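Local coordinates for tube-forming protein in Mycobacterial Envelpe, TiME (Mycolicibacterium smegmatis, PDB 7CU9) that probably forms a tube across the mycobacterial outer envelope through which proteins may be secreted, at residues V86-T91 against E159-Q164. Numbering follows the deposited sequence.
Sequences VGVFAT and ENVLLQ
N160 holds CG between its backbone N and carbonyl carbon (chi1 62°), which swings the carboxamide across to F89 O, while F89 places CG beside its own backbone N (chi1 -65°), laying the ring along L162. These residues close one end of an antiparallel pairing between strands 77-89 and 161-169, neighbours in the large antiparallel sheet of this PknH-like extracellular domain. G87 and L162 form the hydrogen-bonded pair: G87 N donates almost straight to L162 O (2.9 Å), and L162 N returns a bond to G87 O (3.0 Å) in its carbonyl plane. G87 O also receives a CA-H contact from V161. Beyond the last bridge, F89 N reaches N160 O at 2.8 Å, and that oxygen lies at the edge of the F89 ring, in its plane. On one face of the sheet V161 is met by V86 and V88 of strand 77-89, CG1 against V86 CG1 (3.9 Å) and CG2 against V88 CG2; helix 8-11 packs on V86 and V88. On the other face the rim of the F89 ring at CE1 lies over G87, which has no side chain, and beside L162, F89 CE1 against L162 CB; F89 and L162 both also touch helices 55-58 and 92-103. The N160 amide is held at both ends, OD1 accepting from S3 N near the chain start, which limits its rotation. Just past the strand, T91 OG1 caps A94 N of helix 92-103. N160 ND2 approaches F89 O at 2.9 Å, with the oxygen 21° out of the amide plane, and also touches V88 CG1 at 3.5 Å.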
# COMPACT_ATOMS: atom_id res chain seq x y z
N VAL B 86 -22.41 3.16 1.39
CA VAL B 86 -23.00 3.83 2.58
C VAL B 86 -24.51 3.79 2.43
O VAL B 86 -25.02 4.29 1.41
CB VAL B 86 -22.49 5.27 2.74
CG1 VAL B 86 -23.09 5.93 3.98
CG2 VAL B 86 -20.97 5.33 2.79
N GLY B 87 -25.18 3.23 3.42
CA GLY B 87 -26.65 3.20 3.51
C GLY B 87 -27.12 3.93 4.74
O GLY B 87 -26.64 3.62 5.84
N VAL B 88 -28.05 4.88 4.57
CA VAL B 88 -28.71 5.56 5.71
C VAL B 88 -30.11 4.98 5.83
O VAL B 88 -30.85 4.99 4.82
CB VAL B 88 -28.75 7.09 5.54
CG1 VAL B 88 -29.47 7.75 6.70
CG2 VAL B 88 -27.36 7.66 5.35
N PHE B 89 -30.46 4.48 7.01
CA PHE B 89 -31.77 3.88 7.30
C PHE B 89 -32.62 4.85 8.12
O PHE B 89 -32.07 5.71 8.81
CB PHE B 89 -31.58 2.54 8.00
CG PHE B 89 -30.90 1.52 7.11
CD1 PHE B 89 -29.52 1.51 6.99
CD2 PHE B 89 -31.64 0.61 6.38
CE1 PHE B 89 -28.90 0.59 6.16
CE2 PHE B 89 -31.02 -0.31 5.55
CZ PHE B 89 -29.65 -0.33 5.45
N ALA B 90 -33.93 4.69 8.07
CA ALA B 90 -34.88 5.56 8.80
C ALA B 90 -34.70 5.39 10.31
O ALA B 90 -35.00 6.33 11.07
CB ALA B 90 -36.29 5.26 8.38
N THR B 91 -34.23 4.22 10.76
CA THR B 91 -34.11 3.90 12.21
C THR B 91 -32.78 3.20 12.48
O THR B 91 -32.23 2.55 11.57
CB THR B 91 -35.25 3.00 12.69
OG1 THR B 91 -35.13 1.72 12.08
CG2 THR B 91 -36.61 3.58 12.38
N GLU B 159 -25.08 4.27 14.49
CA GLU B 159 -26.46 4.80 14.62
C GLU B 159 -27.33 4.14 13.54
O GLU B 159 -27.49 2.91 13.57
CB GLU B 159 -26.44 6.33 14.55
CG GLU B 159 -25.79 7.00 15.76
CD GLU B 159 -26.74 7.25 16.92
OE1 GLU B 159 -27.81 6.62 16.97
OE2 GLU B 159 -26.39 8.09 17.79
N ASN B 160 -27.85 4.94 12.60
CA ASN B 160 -28.78 4.47 11.54
C ASN B 160 -28.04 4.27 10.21
O ASN B 160 -28.70 4.20 9.17
CB ASN B 160 -29.92 5.47 11.35
CG ASN B 160 -29.43 6.83 10.91
OD1 ASN B 160 -28.33 7.26 11.28
ND2 ASN B 160 -30.24 7.53 10.15
N VAL B 161 -26.71 4.16 10.24
CA VAL B 161 -25.90 4.02 9.00
C VAL B 161 -25.21 2.65 9.01
O VAL B 161 -24.66 2.25 10.04
CB VAL B 161 -24.88 5.16 8.88
CG1 VAL B 161 -23.95 4.95 7.69
CG2 VAL B 161 -25.58 6.51 8.80
N LEU B 162 -25.25 1.97 7.87
CA LEU B 162 -24.35 0.83 7.60
C LEU B 162 -23.35 1.28 6.53
O LEU B 162 -23.78 1.71 5.43
CB LEU B 162 -25.13 -0.40 7.14
CG LEU B 162 -24.29 -1.67 6.98
CD1 LEU B 162 -23.76 -2.14 8.32
CD2 LEU B 162 -25.08 -2.78 6.30
N LEU B 163 -22.07 1.22 6.85
CA LEU B 163 -21.03 1.53 5.83
C LEU B 163 -20.14 0.31 5.64
O LEU B 163 -19.96 -0.50 6.57
CB LEU B 163 -20.27 2.80 6.22
CG LEU B 163 -19.35 2.71 7.42
CD1 LEU B 163 -17.96 2.22 7.01
CD2 LEU B 163 -19.23 4.05 8.13
N GLN B 164 -19.65 0.17 4.42
CA GLN B 164 -18.72 -0.91 4.05
C GLN B 164 -17.60 -0.30 3.23
O GLN B 164 -17.86 0.63 2.44
CB GLN B 164 -19.45 -2.01 3.27
CG GLN B 164 -20.52 -2.72 4.08
CD GLN B 164 -21.06 -3.89 3.29
OE1 GLN B 164 -21.66 -3.71 2.24
NE2 GLN B 164 -20.80 -5.09 3.78